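Local coordinates for protein prolyl oligopeptidase (Novosphingobium capsulatum, PDB 1YR2) that probably hydrolyses oligopeptides after proline, and far less readily after alanine, as a serine peptidase of family S9A, at residues S82-A87 with P682-I687; M476-R481 with G555-A560; L569-G574 with A593-A598; A649-T654 with A707-F712. All coordinates share one frame; numbering follows the deposited sequence.

Interaction 1 (S82-A87 with P682-I687); sequences SAYTAA and PHLIRI
Thr-85 turns OG1 beside its backbone N and CG2 anti to it (chi1 -69°), which aims the hydroxyl at Ile-685 and the methyl at Arg-686. Thr-85 OG1 gives a short hydrogen bond to Ile-685 O at 2.7 Å. It does not come in on a lone pair: it sits 59° out of the carbonyl plane. Gln-81 O, one turn back, is a second acceptor for this hydroxyl, so the two carbonyls probably share its one proton. A water gives a hydrogen bond to Thr-85 OG1 and takes one from Ile-685 N at 2.9 Å. Thr-85 CG2 rests 4.0 Å from Arg-686 CA. A valine in its place would probably leave Ile-685 O and this water without their hydroxyl partner. A second water joins Ser-82 O and OG to Ile-687 N. Ser-82 OG also lies 3.3 Å from Ile-687 O, at best a weak bond. Leu-684 reaches the Tyr-84 ring at its edge, in plane, with CD2 3.5 Å from CE1. The Tyr-84 hydroxyl binds Pro-38 O. The segment axes lie at 105°. Helix 72-89, from the N-terminal part of the chain, packs on edge strand 683-687 of the alpha/beta-hydrolase sheet. On its inner side this strand bonds to strand 649-654. Ile-685 and Ile-687 pack on helix 664-675, Leu-684 touches Phe-712 of helix 699-717, and Arg-686 forms a salt bridge with Asp-708.

Interaction 2 (M476-R481 with G555-A560); sequences MFIVRR and GEWLIA
The six-membered ring of the Trp-557 indole is met obliquely by two aliphatic tips from the strand. Met-476 CE lies 3.8 Å from Trp-557 CE3. Ile-478 CD1 lies 3.8 Å from the neighbouring ring atom, Trp-557 CZ3. A second flat group nearby is the Arg-480 guanidinium. Ile-478 CG2 lies on one of its faces, 3.5 Å above the plane and off centre, while Arg-480 NH2 forms a salt bridge with Glu-462. So the two branches of Ile-478 serve different groups: CG1 and CD1 run to the helix, and CG2 stays with the arginine. The contact lies in the alpha/beta-hydrolase domain, where strand 473-481 is the second strand of the mixed sheet and helix 544-560 packs against one face of it. The segment axes are 11.3 Å apart at their closest, so side chains alone span the gap. Met-476 leaves the backbone with CG anti to N (chi1 177°) and then bends at chi3 (53°), which sets its methyl against both Trp-557 and Leu-558. CE is 3.8 Å from Leu-558 CD2, and the sulfur SD is 4.0 Å from that same methyl. Ile-478 and Leu-558 run alongside each other, pointing opposite ways, with CD1 of the isoleucine 4.1 Å from CD2 of the leucine. Trp-557 also touches Val-464 of strand 459-467, and Leu-558 touches Ala-521 of strand 519-523.

Interaction 3 (L569-G574 with A593-A598); sequences LAIEGG and AAASPA
Ile-571 and Ala-595 pair side by side on one face of two parallel strands. From CB of Ile-571, CG1 takes the crowded position between backbone N and carbonyl carbon (chi1 49°). There it meets Ala-595 CB at 3.7 Å and skirts Ala-594 O at 3.8 Å. The tip, CD1, stays over the same alanine, 4.0 Å from Ala-595 CB. Beyond the strands this side chain packs on Ile-581 and Val-584 of helix 576-587. The backbone of Ile-571 bonds forward and back: its N gives to Ala-594 O at 3.2 Å, and its O takes Ser-596 N at 3.0 Å. Strand 569-574, helix 576-587 and strand 594-598 form a beta-alpha-beta unit of the alpha/beta-hydrolase sheet. Gly-573 opens a GxSxG pattern consistent with the nucleophile elbow, with Ser-575 probably the nucleophile. Near this end Gly-573 O accepts a straight bond from Ala-598 N (2.9 Å, 171° at the hydrogen), whereas the bond from Gly-573 N to Ser-596 O is weak. On the other face, Glu-572 CG lies 3.6 Å from Ser-596 O. Ser-596 OG is hydrogen-bonded to Leu-651 O of the next strand.

Interaction 4 (A649-T654 with A707-F712); sequences AILVTT and ADVQAF
Leu-651 CB sits over one face of the Phe-712 ring, 3.9 Å from its centroid and 15° off the ring normal. This is a CH-pi contact. Ile-650 N approaches the edge of the ring in its plane, 3.6 Å from Phe-712 CZ. Ala-649 CB meets that same CZ atom, also at 3.6 Å. The ring lies along the start of the strand, with Leu-651 on a face, the backbone of Ile-650 at the rim and the Ala-649 methyl beside it. With CG anti to the backbone N, Leu-651 extends past the ring to the helix itself, and its CD2 ends 3.8 Å from Val-709 CA and 3.9 Å from Phe-712 CB. Farther along the strand, Thr-653 turns CG2 to Val-709 CG2 at 3.8 Å, the two side chains crossing at about a right angle. An alanine at the place of Phe-712 would probably take from Leu-651 CB and Ala-649 CB the ring they pack on, and open a gap between strand and helix. A second shell hems in the ring: Phe-716 meets it with the planes at about 55°, and Tyr-88 and Leu-89 of helix 72-89 touch it. Asp-708 forms a salt bridge with Arg-95. The helix segment runs nearly antiparallel to the strand, at 168°, with the axes 9.5 Å apart. Strand 649-654 lies between strands 594-598 and 683-687. This is helix-on-sheet packing in the alpha/beta-hydrolase domain: helix 699-717 lies on one face of strand 649-654, and on the opposite face Ile-650 and Val-652 pack on helix 664-675.

In the fold
All four interactions reach the same mixed sheet of the alpha/beta-hydrolase domain. Interactions 2, 3 and 4 are buried, while interaction 1, at the outermost strand, is partly buried and includes water bridges. Their chemistry follows their place. Interaction 3 joins neighbouring strands by backbone bonds, interactions 2 and 4 pack helices on the sheet through apolar side chains, and interaction 1 mixes hydroxyl bonds with apolar packing. Strands 594-598, 649-654 and 683-687 are neighbours, so interactions 3, 4 and 1 follow one another across the sheet. Interaction 2 touches interaction 3 through Gly-555 and Leu-569, but its nearest atoms are about 17 Å from those of interaction 1.

Interaction 1 (S82-A87 with P682-I687)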
loop_
_atom_site.group_PDB
_atom_site.type_symbol
_atom_site.label_atom_id
_atom_site.label_comp_id
_atom_site.label_asym_id
_atom_site.label_seq_id
_atom_site.Cartn_x
_atom_site.Cartn_y
_atom_site.Cartn_z
ATOM N N SER A 82 20.598 -20.431 -13.715
ATOM C CA SER A 82 19.562 -19.702 -14.411
ATOM C C SER A 82 19.089 -20.488 -15.618
ATOM O O SER A 82 17.904 -20.587 -15.858
ATOM C CB SER A 82 20.071 -18.333 -14.853
ATOM O OG SER A 82 18.945 -17.582 -15.307
ATOM N N ALA A 83 20.016 -21.040 -16.378
ATOM C CA ALA A 83 19.657 -21.810 -17.562
ATOM C C ALA A 83 18.964 -23.116 -17.175
ATOM O O ALA A 83 17.975 -23.517 -17.821
ATOM C CB ALA A 83 20.893 -22.079 -18.422
ATOM N N TYR A 84 19.453 -23.743 -16.104
ATOM C CA TYR A 84 18.879 -24.973 -15.568
ATOM C C TYR A 84 17.421 -24.745 -15.142
ATOM O O TYR A 84 16.544 -25.561 -15.406
ATOM C CB TYR A 84 19.697 -25.446 -14.365
ATOM C CG TYR A 84 19.242 -26.742 -13.773
ATOM C CD1 TYR A 84 18.274 -26.761 -12.790
ATOM C CD2 TYR A 84 19.767 -27.960 -14.205
ATOM C CE1 TYR A 84 17.836 -27.957 -12.222
ATOM C CE2 TYR A 84 19.341 -29.159 -13.645
ATOM C CZ TYR A 84 18.384 -29.150 -12.659
ATOM O OH TYR A 84 17.930 -30.310 -12.113
ATOM N N THR A 85 17.167 -23.650 -14.466
ATOM C CA THR A 85 15.818 -23.377 -14.014
ATOM C C THR A 85 14.891 -23.021 -15.200
ATOM O O THR A 85 13.718 -23.438 -15.255
ATOM C CB THR A 85 15.850 -22.264 -13.021
ATOM O OG1 THR A 85 16.490 -22.737 -11.826
ATOM C CG2 THR A 85 14.459 -21.877 -12.599
ATOM N N ALA A 86 15.418 -22.251 -16.141
ATOM C CA ALA A 86 14.593 -21.801 -17.269
ATOM C C ALA A 86 14.132 -22.995 -18.119
ATOM O O ALA A 86 12.976 -23.046 -18.545
ATOM C CB ALA A 86 15.336 -20.801 -18.098
ATOM N N ALA A 87 15.026 -23.963 -18.313
ATOM C CA ALA A 87 14.741 -25.227 -18.996
ATOM C C ALA A 87 13.654 -26.049 -18.327
ATOM O O ALA A 87 12.856 -26.682 -19.013
ATOM C CB ALA A 87 16.031 -26.076 -19.133
ATOM N N PRO A 682 11.903 -30.581 -7.099
ATOM C CA PRO A 682 12.860 -29.572 -7.608
ATOM C C PRO A 682 13.141 -28.469 -6.571
ATOM O O PRO A 682 12.180 -27.943 -6.006
ATOM C CB PRO A 682 12.117 -28.925 -8.761
ATOM C CG PRO A 682 10.929 -29.748 -9.028
ATOM C CD PRO A 682 10.625 -30.561 -7.823
ATOM N N HIS A 683 14.410 -28.124 -6.363
ATOM C CA HIS A 683 14.831 -27.053 -5.484
ATOM C C HIS A 683 15.688 -26.128 -6.342
ATOM O O HIS A 683 16.869 -26.406 -6.619
ATOM C CB HIS A 683 15.596 -27.681 -4.329
ATOM C CG HIS A 683 14.759 -28.649 -3.542
ATOM N ND1 HIS A 683 15.227 -29.858 -3.074
ATOM C CD2 HIS A 683 13.442 -28.602 -3.219
ATOM C CE1 HIS A 683 14.244 -30.484 -2.441
ATOM N NE2 HIS A 683 13.150 -29.745 -2.514
ATOM N N LEU A 684 15.039 -25.070 -6.844
ATOM C CA LEU A 684 15.525 -24.326 -7.980
ATOM C C LEU A 684 15.641 -22.868 -7.655
ATOM O O LEU A 684 14.977 -22.399 -6.757
ATOM C CB LEU A 684 14.537 -24.397 -9.170
ATOM C CG LEU A 684 14.206 -25.798 -9.692
ATOM C CD1 LEU A 684 13.178 -25.702 -10.854
ATOM C CD2 LEU A 684 15.433 -26.517 -10.125
ATOM N N ILE A 685 16.488 -22.159 -8.409
ATOM C CA ILE A 685 16.564 -20.715 -8.253
ATOM C C ILE A 685 16.335 -20.055 -9.603
ATOM O O ILE A 685 17.022 -20.365 -10.562
ATOM C CB ILE A 685 17.902 -20.247 -7.563
ATOM C CG1 ILE A 685 17.868 -18.738 -7.325
ATOM C CG2 ILE A 685 19.127 -20.626 -8.436
ATOM C CD1 ILE A 685 19.060 -18.190 -6.596
ATOM N N ARG A 686 15.377 -19.133 -9.661
ATOM C CA ARG A 686 15.114 -18.349 -10.868
ATOM C C ARG A 686 15.791 -17.007 -10.680
ATOM O O ARG A 686 15.443 -16.253 -9.771
ATOM C CB ARG A 686 13.621 -18.171 -11.070
ATOM C CG ARG A 686 13.216 -17.386 -12.316
ATOM C CD ARG A 686 11.758 -16.998 -12.268
ATOM N NE ARG A 686 11.309 -16.455 -13.544
ATOM C CZ ARG A 686 11.539 -15.205 -13.971
ATOM N NH1 ARG A 686 12.188 -14.336 -13.214
ATOM N NH2 ARG A 686 11.086 -14.806 -15.154
ATOM N N ILE A 687 16.773 -16.734 -11.505
ATOM C CA ILE A 687 17.589 -15.553 -11.357
ATOM C C ILE A 687 17.335 -14.609 -12.543
ATOM O O ILE A 687 17.625 -14.964 -13.698
ATOM C CB ILE A 687 19.059 -15.914 -11.265
ATOM C CG1 ILE A 687 19.321 -16.966 -10.175
ATOM C CG2 ILE A 687 19.832 -14.659 -10.914
ATOM C CD1 ILE A 687 20.720 -17.578 -10.200
HETATM O O HOH W 1 16.443 -18.423 -14.208
HETATM O O HOH W 2 18.174 -23.849 -10.123
#

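Interaction 2 (M476-R481 with G555-A560)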
loop_
_atom_site.group_PDB
_atom_site.type_symbol
_atom_site.label_atom_id
_atom_site.label_comp_id
_atom_site.label_asym_id
_atom_site.label_seq_id
_atom_site.Cartn_x
_atom_site.Cartn_y
_atom_site.Cartn_z
ATOM N N MET A 476 -6.770 -13.933 9.501
ATOM C CA MET A 476 -6.426 -14.386 8.155
ATOM C C MET A 476 -7.570 -14.091 7.190
ATOM O O MET A 476 -8.740 -14.310 7.513
ATOM C CB MET A 476 -6.106 -15.872 8.144
ATOM C CG MET A 476 -5.813 -16.451 6.759
ATOM S SD MET A 476 -4.979 -18.054 6.892
ATOM C CE MET A 476 -6.050 -18.941 7.967
ATOM N N PHE A 477 -7.200 -13.626 5.987
ATOM C CA PHE A 477 -8.119 -13.406 4.870
ATOM C C PHE A 477 -8.068 -14.628 3.985
ATOM O O PHE A 477 -7.000 -15.226 3.788
ATOM C CB PHE A 477 -7.693 -12.217 3.987
ATOM C CG PHE A 477 -7.716 -10.889 4.661
ATOM C CD1 PHE A 477 -8.900 -10.357 5.125
ATOM C CD2 PHE A 477 -6.542 -10.182 4.875
ATOM C CE1 PHE A 477 -8.924 -9.153 5.802
ATOM C CE2 PHE A 477 -6.568 -8.948 5.535
ATOM C CZ PHE A 477 -7.767 -8.437 5.975
ATOM N N ILE A 478 -9.218 -15.042 3.489
ATOM C CA ILE A 478 -9.314 -16.150 2.531
ATOM C C ILE A 478 -10.161 -15.658 1.375
ATOM O O ILE A 478 -11.280 -15.159 1.590
ATOM C CB ILE A 478 -10.015 -17.333 3.229
ATOM C CG1 ILE A 478 -9.162 -17.840 4.379
ATOM C CG2 ILE A 478 -10.214 -18.514 2.241
ATOM C CD1 ILE A 478 -9.953 -18.650 5.339
ATOM N N VAL A 479 -9.655 -15.791 0.158
ATOM C CA VAL A 479 -10.262 -15.158 -0.987
ATOM C C VAL A 479 -10.438 -16.217 -2.035
ATOM O O VAL A 479 -9.501 -16.893 -2.405
ATOM C CB VAL A 479 -9.341 -14.066 -1.573
ATOM C CG1 VAL A 479 -10.085 -13.304 -2.661
ATOM C CG2 VAL A 479 -8.908 -13.118 -0.498
ATOM N N ARG A 480 -11.658 -16.381 -2.489
ATOM C CA ARG A 480 -11.980 -17.450 -3.446
ATOM C C ARG A 480 -13.041 -17.000 -4.409
ATOM O O ARG A 480 -13.971 -16.274 -4.041
ATOM C CB ARG A 480 -12.541 -18.639 -2.708
ATOM C CG ARG A 480 -11.489 -19.430 -1.961
ATOM C CD ARG A 480 -12.038 -20.519 -1.064
ATOM N NE ARG A 480 -12.801 -19.981 0.065
ATOM C CZ ARG A 480 -13.210 -20.733 1.072
ATOM N NH1 ARG A 480 -12.947 -22.031 1.076
ATOM N NH2 ARG A 480 -13.911 -20.205 2.067
ATOM N N ARG A 481 -12.913 -17.443 -5.641
ATOM C CA ARG A 481 -13.997 -17.327 -6.581
ATOM C C ARG A 481 -15.233 -18.146 -6.119
ATOM O O ARG A 481 -15.102 -19.112 -5.393
ATOM C CB ARG A 481 -13.489 -17.773 -7.954
ATOM C CG ARG A 481 -14.304 -17.285 -9.124
ATOM C CD ARG A 481 -13.574 -17.607 -10.421
ATOM N NE ARG A 481 -13.294 -19.040 -10.532
ATOM C CZ ARG A 481 -12.504 -19.587 -11.432
ATOM N NH1 ARG A 481 -11.828 -18.813 -12.261
ATOM N NH2 ARG A 481 -12.322 -20.902 -11.470
ATOM N N GLY A 555 -1.365 -22.348 8.094
ATOM C CA GLY A 555 -1.335 -23.487 7.189
ATOM C C GLY A 555 -2.119 -24.690 7.722
ATOM O O GLY A 555 -2.966 -25.276 7.044
ATOM N N GLU A 556 -1.926 -24.982 8.999
ATOM C CA GLU A 556 -2.667 -26.053 9.649
ATOM C C GLU A 556 -4.179 -25.821 9.648
ATOM O O GLU A 556 -4.948 -26.753 9.458
ATOM C CB GLU A 556 -2.133 -26.283 11.072
ATOM C CG GLU A 556 -0.738 -26.869 11.048
ATOM C CD GLU A 556 -0.125 -27.072 12.411
ATOM O OE1 GLU A 556 -0.287 -26.200 13.310
ATOM O OE2 GLU A 556 0.524 -28.122 12.578
ATOM N N TRP A 557 -4.572 -24.578 9.882
ATOM C CA TRP A 557 -5.961 -24.178 10.021
ATOM C C TRP A 557 -6.657 -24.377 8.687
ATOM O O TRP A 557 -7.776 -24.870 8.630
ATOM C CB TRP A 557 -6.089 -22.706 10.457
ATOM C CG TRP A 557 -7.457 -22.337 10.824
ATOM C CD1 TRP A 557 -8.011 -22.375 12.071
ATOM C CD2 TRP A 557 -8.496 -21.937 9.934
ATOM N NE1 TRP A 557 -9.319 -21.977 12.004
ATOM C CE2 TRP A 557 -9.646 -21.706 10.707
ATOM C CE3 TRP A 557 -8.566 -21.729 8.537
ATOM C CZ2 TRP A 557 -10.867 -21.303 10.142
ATOM C CZ3 TRP A 557 -9.771 -21.320 7.977
ATOM C CH2 TRP A 557 -10.918 -21.149 8.774
ATOM N N LEU A 558 -5.993 -23.989 7.618
ATOM C CA LEU A 558 -6.599 -24.043 6.296
ATOM C C LEU A 558 -6.877 -25.499 5.887
ATOM O O LEU A 558 -7.860 -25.787 5.239
ATOM C CB LEU A 558 -5.679 -23.389 5.294
ATOM C CG LEU A 558 -5.427 -21.869 5.338
ATOM C CD1 LEU A 558 -4.181 -21.418 4.487
ATOM C CD2 LEU A 558 -6.676 -21.145 4.916
ATOM N N ILE A 559 -5.973 -26.389 6.257
ATOM C CA ILE A 559 -6.125 -27.826 5.999
ATOM C C ILE A 559 -7.178 -28.434 6.880
ATOM O O ILE A 559 -8.028 -29.199 6.391
ATOM C CB ILE A 559 -4.770 -28.573 6.100
ATOM C CG1 ILE A 559 -3.834 -28.023 5.024
ATOM C CG2 ILE A 559 -5.008 -30.101 5.955
ATOM C CD1 ILE A 559 -2.399 -28.456 5.086
ATOM N N ALA A 560 -7.153 -28.074 8.161
ATOM C CA ALA A 560 -8.096 -28.630 9.135
ATOM C C ALA A 560 -9.524 -28.183 8.878
ATOM O O ALA A 560 -10.508 -28.884 9.207
ATOM C CB ALA A 560 -7.675 -28.238 10.530
#

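Interaction 3 (L569-G574 with A593-A598)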
loop_
_atom_site.group_PDB
_atom_site.type_symbol
_atom_site.label_atom_id
_atom_site.label_comp_id
_atom_site.label_asym_id
_atom_site.label_seq_id
_atom_site.Cartn_x
_atom_site.Cartn_y
_atom_site.Cartn_z
ATOM N N LEU A 569 -1.148 -27.153 -0.248
ATOM C CA LEU A 569 -0.742 -25.838 0.260
ATOM C C LEU A 569 0.585 -25.336 -0.318
ATOM O O LEU A 569 1.629 -26.009 -0.229
ATOM C CB LEU A 569 -0.656 -25.883 1.799
ATOM C CG LEU A 569 -0.390 -24.578 2.517
ATOM C CD1 LEU A 569 -1.395 -23.501 2.181
ATOM C CD2 LEU A 569 -0.364 -24.848 3.994
ATOM N N ALA A 570 0.554 -24.169 -0.937
ATOM C CA ALA A 570 1.758 -23.468 -1.382
ATOM C C ALA A 570 1.929 -22.189 -0.571
ATOM O O ALA A 570 0.948 -21.554 -0.186
ATOM C CB ALA A 570 1.663 -23.101 -2.847
ATOM N N ILE A 571 3.184 -21.767 -0.359
ATOM C CA ILE A 571 3.437 -20.551 0.412
ATOM C C ILE A 571 4.363 -19.631 -0.348
ATOM O O ILE A 571 5.231 -20.087 -1.078
ATOM C CB ILE A 571 4.034 -20.873 1.797
ATOM C CG1 ILE A 571 5.221 -21.863 1.694
ATOM C CG2 ILE A 571 2.962 -21.433 2.669
ATOM C CD1 ILE A 571 6.006 -22.058 3.013
ATOM N N GLU A 572 4.156 -18.324 -0.205
ATOM C CA GLU A 572 4.986 -17.336 -0.901
ATOM C C GLU A 572 5.246 -16.215 0.095
ATOM O O GLU A 572 4.399 -15.919 0.950
ATOM C CB GLU A 572 4.222 -16.796 -2.124
ATOM C CG GLU A 572 5.079 -15.959 -3.061
ATOM C CD GLU A 572 4.400 -15.506 -4.385
ATOM O OE1 GLU A 572 3.403 -16.112 -4.847
ATOM O OE2 GLU A 572 4.878 -14.495 -4.961
ATOM N N GLY A 573 6.396 -15.557 -0.084
ATOM C CA GLY A 573 6.755 -14.399 0.694
ATOM C C GLY A 573 8.013 -13.782 0.125
ATOM O O GLY A 573 8.729 -14.454 -0.623
ATOM N N GLY A 574 8.249 -12.498 0.405
ATOM C CA GLY A 574 9.387 -11.747 -0.131
ATOM C C GLY A 574 10.131 -10.915 0.924
ATOM O O GLY A 574 9.502 -10.321 1.814
ATOM N N ALA A 593 3.293 -28.210 0.031
ATOM C CA ALA A 593 3.586 -28.886 -1.228
ATOM C C ALA A 593 4.640 -28.145 -2.008
ATOM O O ALA A 593 5.442 -28.771 -2.727
ATOM C CB ALA A 593 2.343 -29.035 -2.046
ATOM N N ALA A 594 4.623 -26.818 -1.909
ATOM C CA ALA A 594 5.579 -26.013 -2.646
ATOM C C ALA A 594 5.788 -24.703 -1.944
ATOM O O ALA A 594 4.936 -24.276 -1.228
ATOM C CB ALA A 594 5.102 -25.786 -4.044
ATOM N N ALA A 595 6.926 -24.048 -2.194
ATOM C CA ALA A 595 7.256 -22.763 -1.596
ATOM C C ALA A 595 8.058 -21.904 -2.558
ATOM O O ALA A 595 8.866 -22.427 -3.340
ATOM C CB ALA A 595 8.085 -22.959 -0.338
ATOM N N SER A 596 7.849 -20.579 -2.500
ATOM C CA SER A 596 8.634 -19.658 -3.317
ATOM C C SER A 596 9.027 -18.446 -2.466
ATOM O O SER A 596 8.228 -17.505 -2.291
ATOM C CB SER A 596 7.859 -19.224 -4.561
ATOM O OG SER A 596 8.742 -18.572 -5.475
ATOM N N PRO A 597 10.254 -18.462 -1.923
ATOM C CA PRO A 597 10.801 -17.274 -1.254
ATOM C C PRO A 597 11.422 -16.325 -2.248
ATOM O O PRO A 597 12.339 -16.760 -2.889
ATOM C CB PRO A 597 11.877 -17.852 -0.346
ATOM C CG PRO A 597 12.307 -19.107 -1.012
ATOM C CD PRO A 597 11.182 -19.601 -1.868
ATOM N N ALA A 598 10.964 -15.078 -2.331
ATOM C CA ALA A 598 11.603 -14.038 -3.117
ATOM C C ALA A 598 12.554 -13.209 -2.278
ATOM O O ALA A 598 12.226 -12.816 -1.172
ATOM C CB ALA A 598 10.553 -13.143 -3.735
#

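Interaction 4 (A649-T654 with A707-F712)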
loop_
_atom_site.group_PDB
_atom_site.type_symbol
_atom_site.label_atom_id
_atom_site.label_comp_id
_atom_site.label_asym_id
_atom_site.label_seq_id
_atom_site.Cartn_x
_atom_site.Cartn_y
_atom_site.Cartn_z
ATOM N N ALA A 649 8.658 -28.753 -3.064
ATOM C CA ALA A 649 9.245 -28.103 -4.258
ATOM C C ALA A 649 9.477 -26.645 -3.880
ATOM O O ALA A 649 8.619 -26.032 -3.253
ATOM C CB ALA A 649 8.311 -28.205 -5.432
ATOM N N ILE A 650 10.612 -26.074 -4.280
ATOM C CA ILE A 650 10.988 -24.742 -3.888
ATOM C C ILE A 650 11.548 -24.004 -5.073
ATOM O O ILE A 650 12.402 -24.549 -5.786
ATOM C CB ILE A 650 12.065 -24.761 -2.764
ATOM C CG1 ILE A 650 11.559 -25.459 -1.507
ATOM C CG2 ILE A 650 12.521 -23.341 -2.427
ATOM C CD1 ILE A 650 12.626 -25.706 -0.446
ATOM N N LEU A 651 11.027 -22.803 -5.323
ATOM C CA LEU A 651 11.534 -21.941 -6.387
ATOM C C LEU A 651 11.923 -20.644 -5.704
ATOM O O LEU A 651 11.068 -19.780 -5.387
ATOM C CB LEU A 651 10.472 -21.709 -7.466
ATOM C CG LEU A 651 10.838 -20.873 -8.690
ATOM C CD1 LEU A 651 11.993 -21.517 -9.407
ATOM C CD2 LEU A 651 9.612 -20.701 -9.574
ATOM N N VAL A 652 13.218 -20.526 -5.462
ATOM C CA VAL A 652 13.829 -19.313 -4.957
ATOM C C VAL A 652 13.898 -18.261 -6.089
ATOM O O VAL A 652 14.249 -18.583 -7.232
ATOM C CB VAL A 652 15.225 -19.623 -4.429
ATOM C CG1 VAL A 652 15.895 -18.383 -3.856
ATOM C CG2 VAL A 652 15.175 -20.840 -3.465
ATOM N N THR A 653 13.534 -17.019 -5.824
ATOM C CA THR A 653 13.648 -15.982 -6.889
ATOM C C THR A 653 14.416 -14.788 -6.418
ATOM O O THR A 653 14.279 -14.353 -5.255
ATOM C CB THR A 653 12.269 -15.508 -7.401
ATOM O OG1 THR A 653 11.570 -14.920 -6.306
ATOM C CG2 THR A 653 11.382 -16.658 -7.863
ATOM N N THR A 654 15.242 -14.247 -7.305
ATOM C CA THR A 654 15.986 -13.012 -7.016
ATOM C C THR A 654 16.585 -12.532 -8.327
ATOM O O THR A 654 16.691 -13.318 -9.255
ATOM C CB THR A 654 17.135 -13.246 -5.974
ATOM O OG1 THR A 654 17.948 -12.079 -5.838
ATOM C CG2 THR A 654 18.143 -14.305 -6.474
ATOM N N ALA A 707 4.102 -15.621 -13.722
ATOM C CA ALA A 707 3.627 -16.784 -14.455
ATOM C C ALA A 707 4.476 -18.038 -14.134
ATOM O O ALA A 707 3.935 -19.098 -13.965
ATOM C CB ALA A 707 3.658 -16.523 -15.950
ATOM N N ASP A 708 5.791 -17.885 -14.103
ATOM C CA ASP A 708 6.734 -18.964 -13.752
ATOM C C ASP A 708 6.470 -19.485 -12.335
ATOM O O ASP A 708 6.329 -20.677 -12.095
ATOM C CB ASP A 708 8.164 -18.432 -13.775
ATOM C CG ASP A 708 8.778 -18.389 -15.181
ATOM O OD1 ASP A 708 8.173 -18.915 -16.171
ATOM O OD2 ASP A 708 9.895 -17.839 -15.397
ATOM N N VAL A 709 6.435 -18.567 -11.398
ATOM C CA VAL A 709 6.238 -18.948 -10.002
ATOM C C VAL A 709 4.894 -19.619 -9.865
ATOM O O VAL A 709 4.788 -20.667 -9.260
ATOM C CB VAL A 709 6.362 -17.708 -9.085
ATOM C CG1 VAL A 709 5.916 -17.980 -7.650
ATOM C CG2 VAL A 709 7.785 -17.179 -9.082
ATOM N N GLN A 710 3.836 -19.005 -10.368
ATOM C CA GLN A 710 2.538 -19.608 -10.179
ATOM C C GLN A 710 2.364 -20.939 -10.918
ATOM O O GLN A 710 1.664 -21.825 -10.454
ATOM C CB GLN A 710 1.426 -18.615 -10.472
ATOM C CG GLN A 710 1.318 -17.555 -9.387
ATOM C CD GLN A 710 0.115 -16.639 -9.539
ATOM O OE1 GLN A 710 -0.784 -16.897 -10.383
ATOM N NE2 GLN A 710 0.053 -15.606 -8.707
ATOM N N ALA A 711 2.957 -21.080 -12.081
ATOM C CA ALA A 711 2.930 -22.372 -12.777
ATOM C C ALA A 711 3.617 -23.445 -11.921
ATOM O O ALA A 711 3.120 -24.573 -11.828
ATOM C CB ALA A 711 3.645 -22.248 -14.111
ATOM N N PHE A 712 4.757 -23.100 -11.324
ATOM C CA PHE A 712 5.493 -24.024 -10.423
ATOM C C PHE A 712 4.610 -24.388 -9.229
ATOM O O PHE A 712 4.364 -25.559 -8.930
ATOM C CB PHE A 712 6.795 -23.360 -9.997
ATOM C CG PHE A 712 7.712 -24.219 -9.185
ATOM C CD1 PHE A 712 7.655 -24.189 -7.806
ATOM C CD2 PHE A 712 8.703 -24.943 -9.789
ATOM C CE1 PHE A 712 8.567 -24.952 -7.070
ATOM C CE2 PHE A 712 9.629 -25.705 -9.057
ATOM C CZ PHE A 712 9.556 -25.710 -7.721
#